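Local coordinates for KaiC-like domain-containing protein (Pyrococcus horikoshii, PDB 3BS4) that is of unknown function but carries a KaiC-like domain, consistent with a fold related to that of the RecA-like ATPases, at residues Val201-Ser213 with Gly219-Lys231. Numbering follows the deposited sequence.
Sequences VYRRADYVLKTRS and GIKRELLVIKTPK
Val208 pairs with both Ile227 and Lys228, which makes a classic beta bulge in the antiparallel hairpin of strands 207-216 and 219-228, where the mixed sheet turns from parallel, beside strand 22-27, to antiparallel. Val208 O accepts two backbone bonds, from Ile227 N at 2.9 Å and from Lys228 N, the latter on a lone pair. With CG2 anti to its backbone N, Ile227 puts that methyl near Tyr202 CE2, while CG1 meets Lys210 CB. Extended throughout, Lys228 runs past Val208 CG2, and its NZ bonds to Tyr202 O in the last turn of helix 195-204 and to Ala205 O just after it, each at 2.8 Å. An alanine in place of Lys228 would remove this ammonium and would probably leave those two carbonyls without their shared donor. On the sheet face shared with Thr211 and Leu224, Leu209 CD2 lies alongside Val226 CG1, 3.9 Å away. Beyond the bulge, Pro230 CD sits over one face of the Tyr207 ring in a CH-pi contact. Farther along the hairpin, Leu225 CD2 lies over the centre of the Arg212 guanidinium, while Glu223 OE1 meets its edge in a long salt bridge, 3.6 Å from Arg212 NE.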
loop_
_atom_site.group_PDB
_atom_site.type_symbol
_atom_site.label_atom_id
_atom_site.label_comp_id
_atom_site.label_asym_id
_atom_site.label_seq_id
_atom_site.Cartn_x
_atom_site.Cartn_y
_atom_site.Cartn_z
ATOM N N VAL A 201 8.860 -10.512 1.937
ATOM C CA VAL A 201 8.413 -9.155 1.619
ATOM C C VAL A 201 9.441 -8.108 2.024
ATOM O O VAL A 201 9.588 -7.091 1.342
ATOM C CB VAL A 201 6.988 -8.804 2.170
ATOM C CG1 VAL A 201 5.936 -9.745 1.572
ATOM C CG2 VAL A 201 6.966 -8.822 3.668
ATOM N N TYR A 202 10.168 -8.342 3.124
ATOM C CA TYR A 202 11.278 -7.443 3.461
ATOM C C TYR A 202 12.307 -7.422 2.329
ATOM O O TYR A 202 12.822 -6.356 1.942
ATOM C CB TYR A 202 11.988 -7.908 4.729
ATOM C CG TYR A 202 11.503 -7.306 6.030
ATOM C CD1 TYR A 202 10.142 -7.282 6.369
ATOM C CD2 TYR A 202 12.416 -6.801 6.953
ATOM C CE1 TYR A 202 9.710 -6.741 7.590
ATOM C CE2 TYR A 202 11.989 -6.252 8.166
ATOM C CZ TYR A 202 10.646 -6.222 8.480
ATOM O OH TYR A 202 10.280 -5.690 9.694
ATOM N N ARG A 203 12.640 -8.605 1.815
ATOM C CA ARG A 203 13.676 -8.689 0.783
ATOM C C ARG A 203 13.243 -7.966 -0.491
ATOM O O ARG A 203 14.053 -7.292 -1.162
ATOM C CB ARG A 203 14.043 -10.167 0.529
ATOM C CG ARG A 203 14.947 -10.422 -0.687
ATOM C CD ARG A 203 16.310 -9.741 -0.542
ATOM N NE ARG A 203 17.038 -10.300 0.587
ATOM C CZ ARG A 203 18.299 -10.004 0.898
ATOM N NH1 ARG A 203 19.008 -9.155 0.151
ATOM N NH2 ARG A 203 18.860 -10.579 1.951
ATOM N N ARG A 204 11.963 -8.085 -0.827
ATOM C CA ARG A 204 11.447 -7.536 -2.077
ATOM C C ARG A 204 11.324 -6.015 -2.039
ATOM O O ARG A 204 11.461 -5.337 -3.071
ATOM C CB ARG A 204 10.092 -8.174 -2.402
ATOM C CG ARG A 204 10.231 -9.629 -2.795
ATOM C CD ARG A 204 8.882 -10.295 -2.902
ATOM N NE ARG A 204 9.012 -11.744 -3.034
ATOM C CZ ARG A 204 9.391 -12.363 -4.155
ATOM N NH1 ARG A 204 9.673 -11.673 -5.256
ATOM N NH2 ARG A 204 9.482 -13.685 -4.185
ATOM N N ALA A 205 11.049 -5.477 -0.858
ATOM C CA ALA A 205 10.905 -4.022 -0.691
ATOM C C ALA A 205 12.229 -3.257 -0.811
ATOM O O ALA A 205 13.280 -3.747 -0.372
ATOM C CB ALA A 205 10.248 -3.714 0.640
ATOM N N ASP A 206 12.168 -2.052 -1.372
ATOM C CA ASP A 206 13.346 -1.176 -1.402
ATOM C C ASP A 206 13.519 -0.431 -0.090
ATOM O O ASP A 206 14.654 -0.173 0.357
ATOM C CB ASP A 206 13.253 -0.194 -2.564
ATOM C CG ASP A 206 13.124 -0.899 -3.891
ATOM O OD1 ASP A 206 14.081 -1.617 -4.294
ATOM O OD2 ASP A 206 12.053 -0.762 -4.524
ATOM N N TYR A 207 12.388 -0.057 0.515
ATOM C CA TYR A 207 12.384 0.581 1.828
ATOM C C TYR A 207 11.562 -0.274 2.771
ATOM O O TYR A 207 10.538 -0.787 2.362
ATOM C CB TYR A 207 11.715 1.957 1.784
ATOM C CG TYR A 207 12.397 2.986 0.919
ATOM C CD1 TYR A 207 13.175 4.001 1.488
ATOM C CD2 TYR A 207 12.215 2.986 -0.463
ATOM C CE1 TYR A 207 13.790 4.968 0.671
ATOM C CE2 TYR A 207 12.819 3.938 -1.275
ATOM C CZ TYR A 207 13.599 4.919 -0.703
ATOM O OH TYR A 207 14.195 5.862 -1.544
ATOM N N VAL A 208 12.013 -0.409 4.017
ATOM C CA VAL A 208 11.182 -1.041 5.040
ATOM C C VAL A 208 11.168 -0.129 6.251
ATOM O O VAL A 208 12.232 0.166 6.826
ATOM C CB VAL A 208 11.717 -2.414 5.483
ATOM C CG1 VAL A 208 10.821 -2.975 6.604
ATOM C CG2 VAL A 208 11.795 -3.381 4.295
ATOM N N LEU A 209 9.967 0.304 6.631
ATOM C CA LEU A 209 9.727 1.052 7.872
ATOM C C LEU A 209 8.895 0.180 8.787
ATOM O O LEU A 209 7.853 -0.327 8.368
ATOM C CB LEU A 209 8.961 2.347 7.585
ATOM C CG LEU A 209 9.553 3.299 6.533
ATOM C CD1 LEU A 209 8.746 4.611 6.463
ATOM C CD2 LEU A 209 11.018 3.571 6.767
ATOM N N LYS A 210 9.340 0.020 10.028
ATOM C CA LYS A 210 8.627 -0.836 10.986
ATOM C C LYS A 210 8.106 0.038 12.106
ATOM O O LYS A 210 8.856 0.838 12.657
ATOM C CB LYS A 210 9.561 -1.890 11.572
ATOM C CG LYS A 210 8.881 -2.792 12.582
ATOM C CD LYS A 210 9.732 -4.009 12.856
ATOM C CE LYS A 210 10.671 -3.793 14.010
ATOM N NZ LYS A 210 11.355 -5.089 14.368
ATOM N N THR A 211 6.818 -0.089 12.421
ATOM C CA THR A 211 6.264 0.644 13.569
ATOM C C THR A 211 5.983 -0.317 14.710
ATOM O O THR A 211 5.652 -1.490 14.503
ATOM C CB THR A 211 4.985 1.424 13.220
ATOM O OG1 THR A 211 3.909 0.515 12.922
ATOM C CG2 THR A 211 5.226 2.350 12.032
ATOM N N ARG A 212 6.137 0.183 15.928
ATOM C CA ARG A 212 5.919 -0.651 17.107
ATOM C C ARG A 212 5.648 0.219 18.312
ATOM O O ARG A 212 5.993 1.397 18.314
ATOM C CB ARG A 212 7.131 -1.530 17.369
ATOM C CG ARG A 212 8.393 -0.744 17.687
ATOM C CD ARG A 212 9.497 -1.676 18.120
ATOM N NE ARG A 212 10.666 -0.949 18.612
ATOM C CZ ARG A 212 11.877 -1.489 18.722
ATOM N NH1 ARG A 212 12.086 -2.751 18.371
ATOM N NH2 ARG A 212 12.887 -0.759 19.180
ATOM N N SER A 213 5.037 -0.384 19.326
ATOM C CA SER A 213 4.660 0.300 20.559
ATOM C C SER A 213 5.515 -0.197 21.717
ATOM O O SER A 213 5.961 -1.345 21.727
ATOM C CB SER A 213 3.192 -0.009 20.895
ATOM O OG SER A 213 2.321 0.350 19.830
ATOM N N GLY A 219 2.529 5.886 29.849
ATOM C CA GLY A 219 1.749 5.845 28.612
ATOM C C GLY A 219 2.470 5.107 27.496
ATOM O O GLY A 219 3.591 4.663 27.665
ATOM N N ILE A 220 1.794 4.967 26.364
ATOM C CA ILE A 220 2.348 4.267 25.207
ATOM C C ILE A 220 3.345 5.178 24.486
ATOM O O ILE A 220 3.105 6.387 24.352
ATOM C CB ILE A 220 1.189 3.830 24.248
ATOM C CG1 ILE A 220 1.713 3.069 23.028
ATOM C CG2 ILE A 220 0.346 5.045 23.796
ATOM C CD1 ILE A 220 0.591 2.438 22.196
ATOM N N LYS A 221 4.475 4.597 24.078
ATOM C CA LYS A 221 5.453 5.255 23.215
ATOM C C LYS A 221 5.389 4.527 21.872
ATOM O O LYS A 221 5.471 3.293 21.826
ATOM C CB LYS A 221 6.861 5.146 23.805
ATOM C CG LYS A 221 7.935 5.819 22.966
ATOM C CD LYS A 221 9.307 5.604 23.569
ATOM C CE LYS A 221 10.374 6.331 22.762
ATOM N NZ LYS A 221 11.696 6.307 23.488
ATOM N N ARG A 222 5.207 5.286 20.798
ATOM C CA ARG A 222 5.146 4.702 19.456
ATOM C C ARG A 222 6.422 5.058 18.707
ATOM O O ARG A 222 6.857 6.207 18.738
ATOM C CB ARG A 222 3.901 5.186 18.722
ATOM C CG ARG A 222 2.585 4.678 19.319
ATOM C CD ARG A 222 1.388 5.236 18.569
ATOM N NE ARG A 222 0.160 4.579 19.005
ATOM C CZ ARG A 222 -0.704 5.090 19.870
ATOM N NH1 ARG A 222 -0.504 6.303 20.391
ATOM N NH2 ARG A 222 -1.787 4.396 20.195
ATOM N N GLU A 223 7.021 4.050 18.062
ATOM C CA GLU A 223 8.283 4.231 17.351
ATOM C C GLU A 223 8.226 3.761 15.910
ATOM O O GLU A 223 7.606 2.738 15.609
ATOM C CB GLU A 223 9.384 3.449 18.052
ATOM C CG GLU A 223 9.733 4.022 19.394
ATOM C CD GLU A 223 10.896 3.309 20.017
ATOM O OE1 GLU A 223 10.712 2.156 20.472
ATOM O OE2 GLU A 223 11.995 3.907 20.039
ATOM N N LEU A 224 8.900 4.503 15.039
ATOM C CA LEU A 224 9.081 4.082 13.647
ATOM C C LEU A 224 10.558 3.847 13.404
ATOM O O LEU A 224 11.377 4.740 13.649
ATOM C CB LEU A 224 8.535 5.138 12.694
ATOM C CG LEU A 224 8.543 4.817 11.191
ATOM C CD1 LEU A 224 7.424 5.589 10.497
ATOM C CD2 LEU A 224 9.898 5.128 10.559
ATOM N N LEU A 225 10.895 2.646 12.945
ATOM C CA LEU A 225 12.285 2.262 12.710
ATOM C C LEU A 225 12.557 2.158 11.218
ATOM O O LEU A 225 11.807 1.502 10.504
ATOM C CB LEU A 225 12.562 0.907 13.355
ATOM C CG LEU A 225 12.798 0.786 14.864
ATOM C CD1 LEU A 225 11.663 1.348 15.690
ATOM C CD2 LEU A 225 13.017 -0.689 15.205
ATOM N N VAL A 226 13.630 2.799 10.754
ATOM C CA VAL A 226 13.991 2.717 9.350
ATOM C C VAL A 226 14.894 1.501 9.203
ATOM O O VAL A 226 16.095 1.559 9.471
ATOM C CB VAL A 226 14.661 4.009 8.820
ATOM C CG1 VAL A 226 14.876 3.900 7.311
ATOM C CG2 VAL A 226 13.801 5.247 9.171
ATOM N N ILE A 227 14.289 0.383 8.824
ATOM C CA ILE A 227 14.986 -0.902 8.770
ATOM C C ILE A 227 15.854 -1.046 7.509
ATOM O O ILE A 227 16.962 -1.600 7.565
ATOM C CB ILE A 227 13.964 -2.087 8.878
ATOM C CG1 ILE A 227 13.239 -2.111 10.239
ATOM C CG2 ILE A 227 14.622 -3.438 8.629
ATOM C CD1 ILE A 227 14.161 -2.086 11.470
ATOM N N LYS A 228 15.350 -0.567 6.377
ATOM C CA LYS A 228 16.022 -0.747 5.085
ATOM C C LYS A 228 15.743 0.428 4.174
ATOM O O LYS A 228 14.611 0.904 4.115
ATOM C CB LYS A 228 15.528 -2.055 4.428
ATOM C CG LYS A 228 16.101 -2.398 3.042
ATOM C CD LYS A 228 15.374 -3.662 2.518
ATOM C CE LYS A 228 16.001 -4.180 1.251
ATOM N NZ LYS A 228 15.217 -5.339 0.783
ATOM N N THR A 229 16.788 0.910 3.481
ATOM C CA THR A 229 16.658 1.933 2.438
ATOM C C THR A 229 17.594 1.537 1.291
ATOM O O THR A 229 18.447 0.689 1.487
ATOM C CB THR A 229 17.101 3.332 2.930
ATOM O OG1 THR A 229 18.493 3.293 3.283
ATOM C CG2 THR A 229 16.300 3.762 4.130
ATOM N N PRO A 230 17.424 2.125 0.095
ATOM C CA PRO A 230 18.391 1.899 -0.988
ATOM C C PRO A 230 19.808 2.390 -0.659
ATOM O O PRO A 230 20.778 1.854 -1.222
ATOM C CB PRO A 230 17.814 2.710 -2.155
ATOM C CG PRO A 230 16.327 2.797 -1.858
ATOM C CD PRO A 230 16.286 2.945 -0.353
ATOM N N LYS A 231 19.914 3.384 0.226
ATOM C CA LYS A 231 21.203 3.963 0.664
ATOM C C LYS A 231 21.844 3.111 1.753
ATOM O O LYS A 231 22.268 1.983 1.513
ATOM C CB LYS A 231 21.019 5.378 1.234
ATOM C CG LYS A 231 20.005 6.266 0.532
ATOM C CD LYS A 231 19.665 7.473 1.403
ATOM C CE LYS A 231 20.473 8.709 0.997
ATOM N NZ LYS A 231 19.871 9.405 -0.185
#